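PDB 3OM8: probable hydrolase from Pseudomonas aeruginosa, which is probably an alpha/beta-fold hydrolase, perhaps acting as a 3-oxoadipate enol-lactonase. Local coordinates for residues 29-43 and 92-106. Sequence-based numbering, arbitrary orientation.
With EDO (1,2-ethanediol), chain F.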
ATOM      1  N   LEU B  29      14.395  10.675 -21.246  1.00 52.77           N
ATOM      2  CA  LEU B  29      14.980  11.429 -20.131  1.00 51.65           C
ATOM      3  C   LEU B  29      14.224  11.187 -18.834  1.00 53.49           C
ATOM      4  O   LEU B  29      12.998  11.319 -18.781  1.00 53.02           O
ATOM      5  CB  LEU B  29      15.010  12.930 -20.456  1.00 44.56           C
ATOM      6  CG  LEU B  29      15.986  13.907 -19.754  1.00 56.32           C
ATOM      7  CD1 LEU B  29      15.591  14.162 -18.330  1.00 55.52           C
ATOM      8  CD2 LEU B  29      17.424  13.433 -19.820  1.00 56.63           C
ATOM      9  N   LEU B  30      14.963  10.812 -17.796  1.00 51.24           N
ATOM     10  CA  LEU B  30      14.414  10.707 -16.448  1.00 49.22           C
ATOM     11  C   LEU B  30      15.162  11.654 -15.510  1.00 52.25           C
ATOM     12  O   LEU B  30      16.375  11.516 -15.321  1.00 50.57           O
ATOM     13  CB  LEU B  30      14.517   9.272 -15.931  1.00 48.30           C
ATOM     14  CG  LEU B  30      14.229   9.109 -14.437  1.00 46.31           C
ATOM     15  CD1 LEU B  30      12.817   9.573 -14.099  1.00 40.73           C
ATOM     16  CD2 LEU B  30      14.437   7.680 -13.999  1.00 39.43           C
ATOM     17  N   ALA B  31      14.441  12.615 -14.932  1.00 53.46           N
ATOM     18  CA  ALA B  31      15.031  13.585 -14.009  1.00 48.73           C
ATOM     19  C   ALA B  31      14.781  13.199 -12.557  1.00 48.91           C
ATOM     20  O   ALA B  31      13.661  12.859 -12.181  1.00 50.46           O
ATOM     21  CB  ALA B  31      14.500  14.989 -14.286  1.00 48.84           C
ATOM     22  N   LEU B  32      15.837  13.248 -11.751  1.00 48.66           N
ATOM     23  CA  LEU B  32      15.753  12.947 -10.324  1.00 49.02           C
ATOM     24  C   LEU B  32      15.918  14.221  -9.509  1.00 50.79           C
ATOM     25  O   LEU B  32      16.767  15.053  -9.825  1.00 52.12           O
ATOM     26  CB  LEU B  32      16.846  11.950  -9.935  1.00 46.21           C
ATOM     27  CG  LEU B  32      16.877  10.704 -10.827  1.00 43.96           C
ATOM     28  CD1 LEU B  32      17.860   9.678 -10.297  1.00 43.47           C
ATOM     29  CD2 LEU B  32      15.494  10.125 -10.907  1.00 45.92           C
ATOM     30  N   SER B  33      15.111  14.375  -8.462  1.00 50.96           N
ATOM     31  CA  SER B  33      15.240  15.513  -7.556  1.00 54.39           C
ATOM     32  C   SER B  33      15.396  15.026  -6.113  1.00 56.46           C
ATOM     33  O   SER B  33      14.664  14.135  -5.676  1.00 57.63           O
ATOM     34  CB  SER B  33      14.047  16.459  -7.696  1.00 54.80           C
ATOM     35  OG  SER B  33      14.157  17.550  -6.812  1.00 63.61           O
ATOM     36  N   ASN B  34      16.345  15.619  -5.387  1.00 50.23           N
ATOM     37  CA  ASN B  34      16.837  15.055  -4.130  1.00 48.58           C
ATOM     38  C   ASN B  34      16.045  15.440  -2.881  1.00 49.59           C
ATOM     39  O   ASN B  34      15.195  16.318  -2.917  1.00 46.26           O
ATOM     40  CB  ASN B  34      18.306  15.432  -3.913  1.00 48.52           C
ATOM     41  CG  ASN B  34      19.133  15.336  -5.179  1.00 51.09           C
ATOM     42  OD1 ASN B  34      18.989  14.406  -5.958  1.00 52.61           O
ATOM     43  ND2 ASN B  34      20.019  16.303  -5.381  1.00 56.04           N
ATOM     44  N   SER B  35      16.339  14.767  -1.773  1.00 46.74           N
ATOM     45  CA  SER B  35      15.821  15.172  -0.474  1.00 43.64           C
ATOM     46  C   SER B  35      16.543  16.442  -0.036  1.00 49.22           C
ATOM     47  O   SER B  35      17.651  16.735  -0.493  1.00 50.46           O
ATOM     48  CB  SER B  35      16.083  14.082   0.565  1.00 43.31           C
ATOM     49  OG  SER B  35      15.844  14.543   1.891  1.00 46.70           O
ATOM     50  N   ILE B  36      15.917  17.191   0.858  1.00 50.81           N
ATOM     51  CA  ILE B  36      16.599  18.305   1.514  1.00 50.88           C
ATOM     52  C   ILE B  36      17.829  17.721   2.206  1.00 50.46           C
ATOM     53  O   ILE B  36      17.804  16.574   2.658  1.00 49.49           O
ATOM     54  CB  ILE B  36      15.682  18.948   2.565  1.00 48.52           C
ATOM     55  CG1 ILE B  36      16.231  20.272   3.057  1.00 56.06           C
ATOM     56  CG2 ILE B  36      15.491  17.992   3.751  1.00 53.32           C
ATOM     57  CD1 ILE B  36      15.415  20.828   4.196  1.00 60.70           C
ATOM     58  N   GLY B  37      18.910  18.488   2.279  1.00 45.63           N
ATOM     59  CA  GLY B  37      20.083  18.042   3.010  1.00 42.32           C
ATOM     60  C   GLY B  37      20.937  16.996   2.315  1.00 46.00           C
ATOM     61  O   GLY B  37      21.864  16.462   2.920  1.00 49.10           O
ATOM     62  N   THR B  38      20.642  16.689   1.053  1.00 39.26           N
ATOM     63  CA  THR B  38      21.448  15.704   0.342  1.00 44.73           C
ATOM     64  C   THR B  38      21.973  16.258  -0.968  1.00 48.89           C
ATOM     65  O   THR B  38      21.678  17.397  -1.333  1.00 49.04           O
ATOM     66  CB  THR B  38      20.670  14.383   0.036  1.00 49.83           C
ATOM     67  OG1 THR B  38      19.672  14.631  -0.962  1.00 39.90           O
ATOM     68  CG2 THR B  38      20.029  13.802   1.300  1.00 48.32           C
ATOM     69  N   THR B  39      22.755  15.437  -1.663  1.00 44.10           N
ATOM     70  CA  THR B  39      23.235  15.758  -3.000  1.00 47.76           C
ATOM     71  C   THR B  39      22.789  14.687  -3.999  1.00 49.87           C
ATOM     72  O   THR B  39      22.210  13.669  -3.620  1.00 53.64           O
ATOM     73  CB  THR B  39      24.754  15.832  -3.036  1.00 45.23           C
ATOM     74  OG1 THR B  39      25.296  14.521  -2.843  1.00 46.69           O
ATOM     75  CG2 THR B  39      25.277  16.772  -1.925  1.00 41.75           C
ATOM     76  N   LEU B  40      23.072  14.914  -5.276  1.00 45.17           N
ATOM     77  CA  LEU B  40      22.682  13.975  -6.320  1.00 45.13           C
ATOM     78  C   LEU B  40      23.347  12.608  -6.135  1.00 48.65           C
ATOM     79  O   LEU B  40      22.969  11.636  -6.781  1.00 49.44           O
ATOM     80  CB  LEU B  40      22.984  14.549  -7.707  1.00 44.11           C
ATOM     81  CG  LEU B  40      24.440  14.947  -7.977  1.00 48.63           C
ATOM     82  CD1 LEU B  40      25.274  13.720  -8.291  1.00 42.66           C
ATOM     83  CD2 LEU B  40      24.549  15.965  -9.101  1.00 45.26           C
ATOM     84  N   HIS B  41      24.334  12.521  -5.251  1.00 49.33           N
ATOM     85  CA  HIS B  41      24.971  11.230  -5.021  1.00 49.01           C
ATOM     86  C   HIS B  41      24.126  10.276  -4.163  1.00 46.61           C
ATOM     87  O   HIS B  41      24.506   9.124  -3.940  1.00 48.14           O
ATOM     88  CB  HIS B  41      26.372  11.402  -4.434  1.00 49.20           C
ATOM     89  CG  HIS B  41      27.385  11.861  -5.433  1.00 60.15           C
ATOM     90  ND1 HIS B  41      27.875  11.038  -6.423  1.00 62.52           N
ATOM     91  CD2 HIS B  41      27.996  13.058  -5.601  1.00 64.58           C
ATOM     92  CE1 HIS B  41      28.744  11.707  -7.159  1.00 65.53           C
ATOM     93  NE2 HIS B  41      28.837  12.935  -6.681  1.00 67.25           N
HETATM   94  N   MSE B  42      22.985  10.745  -3.677  1.00 44.45           N
HETATM   95  CA  MSE B  42      22.121   9.853  -2.919  1.00 50.19           C
HETATM   96  C   MSE B  42      21.501   8.808  -3.848  1.00 48.52           C
HETATM   97  O   MSE B  42      20.967   7.806  -3.385  1.00 54.00           O
HETATM   98  CB  MSE B  42      21.038  10.615  -2.148  1.00 43.50           C
HETATM   99  CG  MSE B  42      19.945  11.197  -3.014  1.00 38.88           C
HETATM  100 SE   MSE B  42      18.411  11.761  -1.964  0.78 59.09          SE
HETATM  101  CE  MSE B  42      17.105  12.028  -3.354  1.00161.11           C
ATOM    102  N   TRP B  43      21.586   9.045  -5.158  1.00 48.75           N
ATOM    103  CA  TRP B  43      21.049   8.123  -6.160  1.00 47.26           C
ATOM    104  C   TRP B  43      22.108   7.242  -6.827  1.00 48.15           C
ATOM    105  O   TRP B  43      21.786   6.514  -7.759  1.00 45.94           O
ATOM    106  CB  TRP B  43      20.316   8.881  -7.268  1.00 43.27           C
ATOM    107  CG  TRP B  43      19.222   9.799  -6.813  1.00 43.37           C
ATOM    108  CD1 TRP B  43      19.259  11.164  -6.780  1.00 41.08           C
ATOM    109  CD2 TRP B  43      17.911   9.422  -6.369  1.00 48.45           C
ATOM    110  NE1 TRP B  43      18.061  11.658  -6.326  1.00 46.44           N
ATOM    111  CE2 TRP B  43      17.215  10.610  -6.064  1.00 48.55           C
ATOM    112  CE3 TRP B  43      17.261   8.192  -6.186  1.00 48.66           C
ATOM    113  CZ2 TRP B  43      15.899  10.609  -5.595  1.00 43.92           C
ATOM    114  CZ3 TRP B  43      15.961   8.190  -5.708  1.00 44.81           C
ATOM    115  CH2 TRP B  43      15.292   9.391  -5.419  1.00 47.75           C
ATOM    116  N   VAL B  92      15.183  19.800 -23.700  1.00 63.68           N
ATOM    117  CA  VAL B  92      14.267  18.681 -23.543  1.00 63.56           C
ATOM    118  C   VAL B  92      12.842  19.189 -23.350  1.00 64.31           C
ATOM    119  O   VAL B  92      12.556  19.922 -22.403  1.00 58.78           O
ATOM    120  CB  VAL B  92      14.675  17.765 -22.371  1.00 63.31           C
ATOM    121  CG1 VAL B  92      13.603  16.712 -22.113  1.00 61.90           C
ATOM    122  CG2 VAL B  92      16.001  17.094 -22.669  1.00 65.54           C
ATOM    123  N   ARG B  93      11.950  18.802 -24.259  1.00 69.24           N
ATOM    124  CA  ARG B  93      10.560  19.221 -24.179  1.00 72.76           C
ATOM    125  C   ARG B  93       9.854  18.576 -22.986  1.00 71.77           C
ATOM    126  O   ARG B  93       8.988  19.184 -22.357  1.00 74.09           O
ATOM    127  CB  ARG B  93       9.822  18.882 -25.477  1.00 84.94           C
ATOM    128  CG  ARG B  93       8.373  19.339 -25.490  1.00 98.13           C
ATOM    129  CD  ARG B  93       8.289  20.802 -25.080  1.00111.37           C
ATOM    130  NE  ARG B  93       6.917  21.279 -24.923  1.00120.20           N
ATOM    131  CZ  ARG B  93       6.599  22.477 -24.438  1.00125.67           C
ATOM    132  NH1 ARG B  93       7.556  23.318 -24.055  1.00124.45           N
ATOM    133  NH2 ARG B  93       5.327  22.833 -24.330  1.00129.06           N
ATOM    134  N   ARG B  94      10.239  17.351 -22.660  1.00 66.92           N
ATOM    135  CA  ARG B  94       9.455  16.554 -21.727  1.00 65.77           C
ATOM    136  C   ARG B  94      10.255  15.386 -21.150  1.00 64.08           C
ATOM    137  O   ARG B  94      11.026  14.732 -21.851  1.00 66.62           O
ATOM    138  CB  ARG B  94       8.190  16.057 -22.431  1.00 58.28           C
ATOM    139  CG  ARG B  94       7.219  15.325 -21.543  1.00 62.52           C
ATOM    140  CD  ARG B  94       5.960  14.928 -22.313  1.00 70.38           C
ATOM    141  NE  ARG B  94       4.792  15.601 -21.755  1.00 80.31           N
ATOM    142  CZ  ARG B  94       3.578  15.067 -21.678  1.00 81.86           C
ATOM    143  NH1 ARG B  94       2.581  15.764 -21.137  1.00 71.50           N
ATOM    144  NH2 ARG B  94       3.366  13.835 -22.137  1.00 87.23           N
ATOM    145  N   ALA B  95      10.066  15.130 -19.864  1.00 59.45           N
ATOM    146  CA  ALA B  95      10.863  14.134 -19.171  1.00 56.20           C
ATOM    147  C   ALA B  95      10.027  13.420 -18.131  1.00 52.30           C
ATOM    148  O   ALA B  95       8.996  13.932 -17.692  1.00 53.02           O
ATOM    149  CB  ALA B  95      12.059  14.807 -18.495  1.00 49.24           C
ATOM    150  N   HIS B  96      10.476  12.240 -17.729  1.00 43.47           N
ATOM    151  CA  HIS B  96       9.911  11.607 -16.549  1.00 50.23           C
ATOM    152  C   HIS B  96      10.551  12.284 -15.350  1.00 52.05           C
ATOM    153  O   HIS B  96      11.688  12.730 -15.429  1.00 53.18           O
ATOM    154  CB  HIS B  96      10.219  10.108 -16.517  1.00 46.40           C
ATOM    155  CG  HIS B  96       9.555   9.329 -17.607  1.00 52.71           C
ATOM    156  ND1 HIS B  96       8.187   9.290 -17.761  1.00 57.49           N
ATOM    157  CD2 HIS B  96      10.070   8.542 -18.582  1.00 51.59           C
ATOM    158  CE1 HIS B  96       7.886   8.521 -18.795  1.00 59.24           C
ATOM    159  NE2 HIS B  96       9.009   8.054 -19.308  1.00 55.36           N
ATOM    160  N   PHE B  97       9.829  12.342 -14.240  1.00 50.51           N
ATOM    161  CA  PHE B  97      10.336  12.978 -13.047  1.00 46.82           C
ATOM    162  C   PHE B  97      10.194  12.066 -11.849  1.00 47.69           C
ATOM    163  O   PHE B  97       9.108  11.580 -11.568  1.00 49.65           O
ATOM    164  CB  PHE B  97       9.590  14.292 -12.783  1.00 53.44           C
ATOM    165  CG  PHE B  97      10.182  15.119 -11.656  1.00 51.21           C
ATOM    166  CD1 PHE B  97      11.115  16.105 -11.917  1.00 50.41           C
ATOM    167  CD2 PHE B  97       9.804  14.898 -10.338  1.00 50.78           C
ATOM    168  CE1 PHE B  97      11.659  16.852 -10.882  1.00 52.91           C
ATOM    169  CE2 PHE B  97      10.338  15.641  -9.308  1.00 52.09           C
ATOM    170  CZ  PHE B  97      11.266  16.616  -9.578  1.00 50.00           C
ATOM    171  N   LEU B  98      11.299  11.847 -11.140  1.00 45.84           N
ATOM    172  CA  LEU B  98      11.271  11.161  -9.852  1.00 47.18           C
ATOM    173  C   LEU B  98      11.858  12.059  -8.758  1.00 51.24           C
ATOM    174  O   LEU B  98      13.032  12.433  -8.820  1.00 45.97           O
ATOM    175  CB  LEU B  98      12.055   9.851  -9.923  1.00 48.18           C
ATOM    176  CG  LEU B  98      12.488   9.202  -8.607  1.00 56.13           C
ATOM    177  CD1 LEU B  98      11.357   9.160  -7.602  1.00 60.23           C
ATOM    178  CD2 LEU B  98      12.990   7.800  -8.885  1.00 57.76           C
ATOM    179  N   GLY B  99      11.046  12.389  -7.757  1.00 51.55           N
ATOM    180  CA  GLY B  99      11.487  13.243  -6.665  1.00 53.96           C
ATOM    181  C   GLY B  99      11.243  12.576  -5.329  1.00 52.42           C
ATOM    182  O   GLY B  99      10.166  12.032  -5.095  1.00 49.66           O
ATOM    183  N   LEU B 100      12.249  12.599  -4.461  1.00 45.96           N
ATOM    184  CA  LEU B 100      12.109  12.042  -3.124  1.00 44.99           C
ATOM    185  C   LEU B 100      12.026  13.157  -2.074  1.00 50.34           C
ATOM    186  O   LEU B 100      12.853  14.070  -2.057  1.00 54.84           O
ATOM    187  CB  LEU B 100      13.261  11.085  -2.812  1.00 43.81           C
ATOM    188  CG  LEU B 100      13.151  10.274  -1.515  1.00 43.15           C
ATOM    189  CD1 LEU B 100      13.528   8.816  -1.755  1.00 46.20           C
ATOM    190  CD2 LEU B 100      14.016  10.862  -0.436  1.00 51.65           C
ATOM    191  N   SER B 101      11.016  13.084  -1.212  1.00 48.05           N
ATOM    192  CA  SER B 101      10.789  14.104  -0.193  1.00 51.40           C
ATOM    193  C   SER B 101      10.607  15.505  -0.804  1.00 50.96           C
ATOM    194  O   SER B 101       9.662  15.724  -1.572  1.00 44.07           O
ATOM    195  CB  SER B 101      11.915  14.091   0.841  1.00 51.35           C
ATOM    196  OG  SER B 101      11.421  14.500   2.098  1.00 55.55           O
ATOM    197  N   LEU B 102      11.492  16.451  -0.465  1.00 45.23           N
ATOM    198  CA  LEU B 102      11.410  17.791  -1.060  1.00 44.77           C
ATOM    199  C   LEU B 102      11.322  17.686  -2.585  1.00 44.91           C
ATOM    200  O   LEU B 102      10.489  18.342  -3.213  1.00 44.83           O
ATOM    201  CB  LEU B 102      12.598  18.683  -0.649  1.00 45.71           C
ATOM    202  CG  LEU B 102      12.659  20.084  -1.289  1.00 49.75           C
ATOM    203  CD1 LEU B 102      11.394  20.906  -1.011  1.00 45.11           C
ATOM    204  CD2 LEU B 102      13.902  20.865  -0.850  1.00 49.85           C
ATOM    205  N   GLY B 103      12.163  16.840  -3.174  1.00 45.19           N
ATOM    206  CA  GLY B 103      12.094  16.581  -4.606  1.00 40.70           C
ATOM    207  C   GLY B 103      10.689  16.169  -5.039  1.00 47.79           C
ATOM    208  O   GLY B 103      10.238  16.492  -6.142  1.00 50.31           O
ATOM    209  N   GLY B 104       9.990  15.455  -4.166  1.00 46.43           N
ATOM    210  CA  GLY B 104       8.637  15.001  -4.464  1.00 53.70           C
ATOM    211  C   GLY B 104       7.639  16.149  -4.479  1.00 53.39           C
ATOM    212  O   GLY B 104       6.655  16.122  -5.233  1.00 45.14           O
ATOM    213  N   ILE B 105       7.902  17.158  -3.644  1.00 49.53           N
ATOM    214  CA  ILE B 105       7.065  18.353  -3.587  1.00 49.02           C
ATOM    215  C   ILE B 105       7.281  19.170  -4.860  1.00 51.20           C
ATOM    216  O   ILE B 105       6.328  19.669  -5.471  1.00 48.04           O
ATOM    217  CB  ILE B 105       7.353  19.219  -2.337  1.00 45.24           C
ATOM    218  CG1 ILE B 105       7.267  18.392  -1.047  1.00 43.87           C
ATOM    219  CG2 ILE B 105       6.367  20.373  -2.253  1.00 44.92           C
ATOM    220  CD1 ILE B 105       7.449  19.254   0.243  1.00 38.52           C
ATOM    221  N   VAL B 106       8.540  19.293  -5.269  1.00 46.11           N
ATOM    222  CA  VAL B 106       8.842  19.879  -6.565  1.00 43.70           C
ATOM    223  C   VAL B 106       8.094  19.130  -7.671  1.00 45.78           C
ATOM    224  O   VAL B 106       7.539  19.738  -8.588  1.00 51.97           O
ATOM    225  CB  VAL B 106      10.354  19.885  -6.842  1.00 47.13           C
ATOM    226  CG1 VAL B 106      10.636  20.452  -8.228  1.00 43.90           C
ATOM    227  CG2 VAL B 106      11.080  20.712  -5.777  1.00 48.18           C
TER
HETATM  228  C1  EDO F 266      10.871  17.877   3.073  1.00 61.67           C
HETATM  229  O1  EDO F 266      10.519  17.442   4.399  1.00 62.16           O
HETATM  230  C2  EDO F 266      12.394  17.886   2.908  1.00 61.86           C
HETATM  231  O2  EDO F 266      12.933  16.805   2.111  1.00 54.35           O
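Leu32 and Leu98 meet where parallel strands 29-33 and 95-100 pair at the centre of the alpha/beta hydrolase sheet, with Leu98 N bonded to Ala31 O (2.8 Å): CD2 of Leu32 rests 3.6 Å from CB of Leu98. On this same face the broad indole of Trp43 packs between Met42 CG and Leu32 CD1, both offset toward its rim, and its CH2 reaches obliquely to Leu100 CB (3.7 Å). A bond from Trp43 NE1 to Asn34 OD1, in the amide's carbonyl plane, helps to hold the indole's rotation. Small Ala31 and Ser33 share the other face with Phe97: Ala31 O lies over one face of its ring, and CG anti to the backbone N (chi1 -172°) carries CZ obliquely to 3.4 Å from Ser33 CB. Ser33 OG is hydrogen-bonded to Tyr59 OH, which satisfies this buried hydroxyl. Beyond the strands, Ser101 sits on a strained turn (phi 58°) that fits a nucleophile elbow, consistent with the serine of the family's catalytic triad. Gly103, lacking a side chain, lets the helix start come close, its CA 3.2 Å from Ser33 OG. An ethanediol, probably a crystallisation additive, occupies the probable active-site pocket: its O2 accepts from Ile36 N and Leu102 N, consistent with an oxyanion hole, and is hydrogen-bonded to Ser101 OG at 2.8 Å.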